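Local coordinates for protein putative mandelate racemase/muconate lactonizing enzyme (Bordetella bronchiseptica, PDB 3DDM) that is of unknown function but belongs to the mandelate racemase/muconate lactonizing enzyme family, which joins an enolase-type N-terminal domain to a TIM-barrel domain, at residues A[56-59]-A[60-63]; A[84-88]-A[89-93]; A[125-128]-A[129-133]. The protein carries 1 engineered substitution. All coordinates share one frame; numbering follows the deposited sequence.

Contact 1: residues A[56-59]-A[60-63]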
loop_
_atom_site.group_PDB
_atom_site.type_symbol
_atom_site.label_atom_id
_atom_site.label_comp_id
_atom_site.label_asym_id
_atom_site.label_seq_id
_atom_site.Cartn_x
_atom_site.Cartn_y
_atom_site.Cartn_z
ATOM N N GLU A 56 -2.280 4.836 18.605
ATOM C CA GLU A 56 -1.101 4.201 18.025
ATOM C C GLU A 56 -1.398 3.765 16.593
ATOM O O GLU A 56 -2.501 3.326 16.286
ATOM C CB GLU A 56 -0.677 2.975 18.852
ATOM C CG GLU A 56 0.706 2.460 18.471
ATOM C CD GLU A 56 1.274 1.418 19.438
ATOM O OE1 GLU A 56 1.117 1.577 20.669
ATOM O OE2 GLU A 56 1.903 0.445 18.960
ATOM N N VAL A 57 -0.423 3.908 15.709
ATOM C CA VAL A 57 -0.611 3.486 14.332
ATOM C C VAL A 57 0.272 2.274 14.092
ATOM O O VAL A 57 1.491 2.354 14.230
ATOM C CB VAL A 57 -0.219 4.586 13.326
ATOM C CG1 VAL A 57 -0.378 4.061 11.906
ATOM C CG2 VAL A 57 -1.081 5.818 13.535
ATOM N N TRP A 58 -0.351 1.148 13.753
ATOM C CA TRP A 58 0.376 -0.086 13.484
ATOM C C TRP A 58 1.539 0.206 12.542
ATOM O O TRP A 58 1.389 0.954 11.559
ATOM C CB TRP A 58 -0.550 -1.105 12.828
ATOM C CG TRP A 58 0.103 -2.433 12.592
ATOM C CD1 TRP A 58 0.204 -3.469 13.482
ATOM C CD2 TRP A 58 0.787 -2.856 11.405
ATOM N NE1 TRP A 58 0.910 -4.507 12.923
ATOM C CE2 TRP A 58 1.279 -4.159 11.649
ATOM C CE3 TRP A 58 1.036 -2.258 10.161
ATOM C CZ2 TRP A 58 2.005 -4.880 10.691
ATOM C CZ3 TRP A 58 1.758 -2.970 9.212
ATOM C CH2 TRP A 58 2.234 -4.270 9.483
ATOM N N CYS A 59 2.700 -0.379 12.821
ATOM C CA CYS A 59 3.839 -0.138 11.950
ATOM C C CYS A 59 4.950 -1.164 12.085
ATOM O O CYS A 59 6.120 -0.840 11.888
ATOM C CB CYS A 59 4.410 1.263 12.206
ATOM S SG CYS A 59 5.337 1.423 13.755
ATOM N N ASN A 60 4.611 -2.403 12.406
ATOM C CA ASN A 60 5.667 -3.398 12.555
ATOM C C ASN A 60 6.421 -3.653 11.261
ATOM O O ASN A 60 7.641 -3.732 11.267
ATOM C CB ASN A 60 5.110 -4.708 13.116
ATOM C CG ASN A 60 4.805 -4.614 14.600
ATOM O OD1 ASN A 60 5.658 -4.210 15.393
ATOM N ND2 ASN A 60 3.588 -4.984 14.981
ATOM N N PHE A 61 5.699 -3.767 10.152
ATOM C CA PHE A 61 6.332 -3.999 8.861
ATOM C C PHE A 61 5.870 -2.973 7.830
ATOM O O PHE A 61 4.747 -2.470 7.902
ATOM C CB PHE A 61 6.015 -5.409 8.342
ATOM C CG PHE A 61 6.318 -6.505 9.319
ATOM C CD1 PHE A 61 5.307 -7.048 10.113
ATOM C CD2 PHE A 61 7.615 -6.996 9.454
ATOM C CE1 PHE A 61 5.583 -8.069 11.034
ATOM C CE2 PHE A 61 7.906 -8.018 10.371
ATOM C CZ PHE A 61 6.886 -8.554 11.163
ATOM N N PRO A 62 6.754 -2.612 6.882
ATOM C CA PRO A 62 8.122 -3.135 6.793
ATOM C C PRO A 62 8.921 -2.472 7.912
ATOM O O PRO A 62 8.406 -1.571 8.569
ATOM C CB PRO A 62 8.569 -2.687 5.401
ATOM C CG PRO A 62 7.855 -1.376 5.243
ATOM C CD PRO A 62 6.465 -1.706 5.754
ATOM N N ALA A 63 10.159 -2.900 8.138
ATOM C CA ALA A 63 10.961 -2.299 9.203
ATOM C C ALA A 63 11.103 -0.781 9.046
ATOM O O ALA A 63 11.179 -0.060 10.039
ATOM C CB ALA A 63 12.329 -2.944 9.256
#
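Trp58 turns CG away from its own N (chi1 -177°), which sets the indole alongside Asn60 and Phe61; these two each hold CG beside their own N, and Asn60 meets the indole at NE1, Phe61 at CZ2. The backbone N of Asn60 sits over the centre of the indole, 3.8 Å above its plane. At the five-membered ring the Asn60 amide stands almost upright to the indole, the two planes 88° apart, with ND2 3.4 Å from Trp58 NE1; both atoms are donors, so this is contact without a bond. Toward the far end of the indole, Trp58 CZ2 lies near the plane of the Phe61 ring and meets its edge, 4.0 Å from Phe61 CD1. A cis peptide bond then turns the chain into Pro62.

The loop joins strand 52-56 to helix 65-81 and leans on the barrel: Lys284 makes a cation-pi contact with the indole. Glu56, at the end of the strand, accepts bonds from Tyr309, Ala312 and Gly315. Phe61 also packs on Thr107 of the second subunit. A capping-domain loop so placed is consistent with the enolase superfamily, where such loops border the mouth of the barrel. The turn itself is held by aromatic and van der Waals contact, and its polar anchors come from strand 37-46, where Val41 bonds the backbone of Val57, and from the barrel domain.

Contact 2: residues A[84-88]-A[89-93]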
loop_
_atom_site.group_PDB
_atom_site.type_symbol
_atom_site.label_atom_id
_atom_site.label_comp_id
_atom_site.label_asym_id
_atom_site.label_seq_id
_atom_site.Cartn_x
_atom_site.Cartn_y
_atom_site.Cartn_z
ATOM N N ARG A 84 -12.921 20.812 10.099
ATOM C CA ARG A 84 -14.340 20.777 10.417
ATOM C C ARG A 84 -14.555 20.096 11.756
ATOM O O ARG A 84 -13.597 19.673 12.412
ATOM C CB ARG A 84 -15.106 20.019 9.335
ATOM C CG ARG A 84 -14.529 18.663 9.022
ATOM C CD ARG A 84 -15.500 17.846 8.206
ATOM N NE ARG A 84 -16.692 17.530 8.980
ATOM C CZ ARG A 84 -17.621 16.662 8.595
ATOM N NH1 ARG A 84 -17.494 16.026 7.437
ATOM N NH2 ARG A 84 -18.662 16.411 9.376
ATOM N N ALA A 85 -15.816 19.997 12.159
ATOM C CA ALA A 85 -16.168 19.354 13.412
ATOM C C ALA A 85 -16.831 18.025 13.075
ATOM O O ALA A 85 -17.189 17.781 11.915
ATOM C CB ALA A 85 -17.111 20.231 14.200
ATOM N N PHE A 86 -16.990 17.165 14.080
ATOM C CA PHE A 86 -17.595 15.856 13.868
ATOM C C PHE A 86 -18.514 15.471 15.006
ATOM O O PHE A 86 -18.179 15.639 16.173
ATOM C CB PHE A 86 -16.504 14.788 13.706
ATOM C CG PHE A 86 -15.505 15.107 12.627
ATOM C CD1 PHE A 86 -14.418 15.932 12.892
ATOM C CD2 PHE A 86 -15.682 14.624 11.332
ATOM C CE1 PHE A 86 -13.523 16.278 11.887
ATOM C CE2 PHE A 86 -14.795 14.961 10.320
ATOM C CZ PHE A 86 -13.712 15.792 10.598
ATOM N N ALA A 87 -19.682 14.950 14.660
ATOM C CA ALA A 87 -20.636 14.548 15.674
ATOM C C ALA A 87 -19.960 13.631 16.694
ATOM O O ALA A 87 -20.202 13.740 17.891
ATOM C CB ALA A 87 -21.822 13.841 15.023
ATOM N N ASP A 88 -19.106 12.735 16.207
ATOM C CA ASP A 88 -18.384 11.792 17.059
ATOM C C ASP A 88 -17.211 11.184 16.289
ATOM O O ASP A 88 -17.014 11.488 15.106
ATOM C CB ASP A 88 -19.324 10.682 17.529
ATOM C CG ASP A 88 -20.170 10.128 16.410
ATOM O OD1 ASP A 88 -19.655 9.960 15.284
ATOM O OD2 ASP A 88 -21.357 9.849 16.660
ATOM N N PRO A 89 -16.414 10.318 16.947
ATOM C CA PRO A 89 -15.269 9.700 16.259
ATOM C C PRO A 89 -15.676 8.873 15.034
ATOM O O PRO A 89 -14.984 8.881 14.016
ATOM C CB PRO A 89 -14.627 8.846 17.357
ATOM C CG PRO A 89 -14.914 9.637 18.600
ATOM C CD PRO A 89 -16.369 10.026 18.393
ATOM N N ALA A 90 -16.796 8.162 15.137
ATOM C CA ALA A 90 -17.271 7.347 14.027
ATOM C C ALA A 90 -17.416 8.193 12.764
ATOM O O ALA A 90 -17.034 7.770 11.668
ATOM C CB ALA A 90 -18.596 6.707 14.377
ATOM N N GLN A 91 -17.967 9.390 12.914
ATOM C CA GLN A 91 -18.146 10.279 11.780
ATOM C C GLN A 91 -16.803 10.745 11.205
ATOM O O GLN A 91 -16.644 10.838 9.989
ATOM C CB GLN A 91 -18.994 11.478 12.191
ATOM C CG GLN A 91 -19.207 12.484 11.086
ATOM C CD GLN A 91 -20.122 13.621 11.497
ATOM O OE1 GLN A 91 -21.326 13.430 11.660
ATOM N NE2 GLN A 91 -19.553 14.811 11.677
ATOM N N ALA A 92 -15.835 11.040 12.069
ATOM C CA ALA A 92 -14.516 11.475 11.607
ATOM C C ALA A 92 -13.848 10.303 10.893
ATOM O O ALA A 92 -13.076 10.484 9.958
ATOM C CB ALA A 92 -13.654 11.930 12.791
ATOM N N PHE A 93 -14.145 9.092 11.342
ATOM C CA PHE A 93 -13.569 7.919 10.723
ATOM C C PHE A 93 -14.098 7.785 9.297
ATOM O O PHE A 93 -13.328 7.643 8.343
ATOM C CB PHE A 93 -13.926 6.677 11.524
ATOM C CG PHE A 93 -13.469 5.406 10.887
ATOM C CD1 PHE A 93 -12.108 5.177 10.656
ATOM C CD2 PHE A 93 -14.392 4.436 10.496
ATOM C CE1 PHE A 93 -11.674 3.996 10.040
ATOM C CE2 PHE A 93 -13.968 3.251 9.880
ATOM C CZ PHE A 93 -12.608 3.033 9.651
#
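Asp88 caps helix 89-98: its OD1 accepts from Gln91 N at 3.0 Å, with an N-H...O angle of 153° and the donor nearly in line with the carboxylate C-O bond. Because CG stands between the backbone N and the carbonyl carbon (chi1 46°), the carboxylate turns back over the first helical turn. Asp88 O accepts the first i to i+4 bond of that helix, from Ala92 N at 3.3 Å, and receives a weak second one from Gln91 N. Pro89 takes the first helical position, where its lack of an N-H costs nothing.

In the lead-in loop, Arg84 curls round to grip a single atom, Ala85 O, from NE at 3.0 Å and NH2 at 3.2 Å. One face of its guanidinium is covered near the rim by Phe86 CE2. The Phe86 ring in turn presents a face to Ala92, whose CB lies 3.8 Å from the ring centroid and 20° off the ring normal, a CH-pi contact. Gln91, extended beyond CG, runs back along the loop, its CG 4.1 Å from Phe86 CD2.

Beyond the turn, Ala92 packs on Leu124 of helix 110-131, Pro89 touches Ser289 of the barrel domain, and Phe86 rests on Pro12. The positive end of the helix dipole would probably favour the negative charge of Asp88, while the Phe86-Ala92 contact adds an apolar tie between loop and helix.

Contact 3: residues A[125-128]-A[129-133]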
loop_
_atom_site.group_PDB
_atom_site.type_symbol
_atom_site.label_atom_id
_atom_site.label_comp_id
_atom_site.label_asym_id
_atom_site.label_seq_id
_atom_site.Cartn_x
_atom_site.Cartn_y
_atom_site.Cartn_z
ATOM N N CYS A 125 -11.355 8.491 20.155
ATOM C CA CYS A 125 -12.196 7.768 21.103
ATOM C C CYS A 125 -11.621 7.933 22.507
ATOM O O CYS A 125 -12.363 8.067 23.478
ATOM C CB CYS A 125 -12.264 6.282 20.754
ATOM S SG CYS A 125 -13.247 5.923 19.311
ATOM N N ASP A 126 -10.294 7.912 22.602
ATOM C CA ASP A 126 -9.607 8.086 23.874
ATOM C C ASP A 126 -9.965 9.489 24.385
ATOM O O ASP A 126 -10.286 9.676 25.559
ATOM C CB ASP A 126 -8.092 7.937 23.661
ATOM C CG ASP A 126 -7.291 8.169 24.925
ATOM O OD1 ASP A 126 -7.546 7.482 25.939
ATOM O OD2 ASP A 126 -6.398 9.041 24.897
ATOM N N LEU A 127 -9.927 10.466 23.486
ATOM C CA LEU A 127 -10.271 11.842 23.830
ATOM C C LEU A 127 -11.714 11.936 24.317
ATOM O O LEU A 127 -11.998 12.571 25.334
ATOM C CB LEU A 127 -10.082 12.750 22.613
ATOM C CG LEU A 127 -10.677 14.158 22.635
ATOM C CD1 LEU A 127 -10.249 14.889 23.882
ATOM C CD2 LEU A 127 -10.225 14.918 21.388
ATOM N N ALA A 128 -12.622 11.298 23.588
ATOM C CA ALA A 128 -14.042 11.313 23.933
ATOM C C ALA A 128 -14.315 10.633 25.268
ATOM O O ALA A 128 -15.140 11.101 26.052
ATOM C CB ALA A 128 -14.860 10.637 22.825
ATOM N N ALA A 129 -13.626 9.523 25.516
ATOM C CA ALA A 129 -13.806 8.771 26.749
ATOM C C ALA A 129 -13.282 9.574 27.921
ATOM O O ALA A 129 -13.887 9.592 28.990
ATOM C CB ALA A 129 -13.084 7.436 26.662
ATOM N N ARG A 130 -12.150 10.238 27.722
ATOM C CA ARG A 130 -11.569 11.054 28.781
ATOM C C ARG A 130 -12.511 12.203 29.136
ATOM O O ARG A 130 -12.819 12.411 30.314
ATOM C CB ARG A 130 -10.213 11.610 28.347
ATOM C CG ARG A 130 -9.039 10.734 28.718
ATOM C CD ARG A 130 -7.997 10.719 27.612
ATOM N NE ARG A 130 -6.640 10.473 28.092
ATOM C CZ ARG A 130 -6.298 9.520 28.955
ATOM N NH1 ARG A 130 -7.216 8.703 29.452
ATOM N NH2 ARG A 130 -5.032 9.377 29.318
ATOM N N ARG A 131 -12.973 12.935 28.121
ATOM C CA ARG A 131 -13.873 14.056 28.349
ATOM C C ARG A 131 -15.108 13.619 29.118
ATOM O O ARG A 131 -15.633 14.375 29.936
ATOM C CB ARG A 131 -14.288 14.711 27.029
ATOM C CG ARG A 131 -13.197 15.570 26.397
ATOM C CD ARG A 131 -13.770 16.514 25.342
ATOM N NE ARG A 131 -14.920 17.254 25.863
ATOM C CZ ARG A 131 -15.038 18.582 25.838
ATOM N NH1 ARG A 131 -14.073 19.333 25.315
ATOM N NH2 ARG A 131 -16.126 19.165 26.336
ATOM N N ALA A 132 -15.570 12.401 28.861
ATOM C CA ALA A 132 -16.743 11.883 29.555
ATOM C C ALA A 132 -16.317 11.298 30.900
ATOM O O ALA A 132 -17.137 10.748 31.635
ATOM C CB ALA A 132 -17.421 10.809 28.713
ATOM N N GLY A 133 -15.027 11.415 31.208
ATOM C CA GLY A 133 -14.509 10.887 32.453
ATOM C C GLY A 133 -14.714 9.394 32.585
ATOM O O GLY A 133 -15.075 8.915 33.655
#
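Asp126 and Arg130 face each other one turn apart on helix 110-131, which ends just beyond them in a Schellman motif at Gly133. Their salt bridge is one of charge rather than of aimed hydrogens: Asp126 OD2 is 3.5 Å from Arg130 NE but well out of the guanidinium plane, OD1 lies over a guanidinium face, and the carboxylate and guanidinium planes are 41° apart. The aspartate CG is anti to the backbone N (chi1 177°), which carries the carboxylate up the helix side to the arginine, and the bend of Arg130 at chi2 brings its CD and NE alongside that carboxylate.

A second pair runs beside it. Leu127 and Arg131 point the same way, with Leu127 CD1 3.9 Å from Arg131 CG, so the leucine flanks the aliphatic part of the arginine. The guanidinium reaches past it, and NH1 forms salt bridges with Asp47 and Asp49.

What positions the first pair lies in other parts of the chain. Asp126 accepts from the backbone N of Trp54 through OD2 and of Leu368 through OD1, which ties the helix both to strand 52-56 and to the chain after strand 359-361; Arg130 adds weak bonds to Pro366 O and Thr371 OG1. Helix 136-139 packs here too, Leu136 against Asp126 and Ala129, Trp139 against Ala128. The backbone keeps its regular bonds through Arg131 N to Leu127 O, 3.0 Å, and Ala132 N to Ala128 O, 3.1 Å; last, Gly133 N bonds back to Arg130 O at 2.6 Å.

Contacts 2 and 3 are neighbours in the N-terminal domain, their centres 14 Å apart, and they meet where Pro89 CB packs 3.8 Å from Cys125 SG: the start of helix 89-98 rests on the late turns of helix 110-131. Contact 1 stands apart, its centre 25 Å from each of the others, with nearest atoms about 11 Å from contact 2 and about 8 Å from contact 3. An indirect tie runs through strand 52-56, which leads into the loop of contact 1 and supplies Trp54 to Asp126 in contact 3. Of the three, contact 1 lies nearest the centre of the chain, its own centre about 12 Å from it, against the barrel domain and the second subunit.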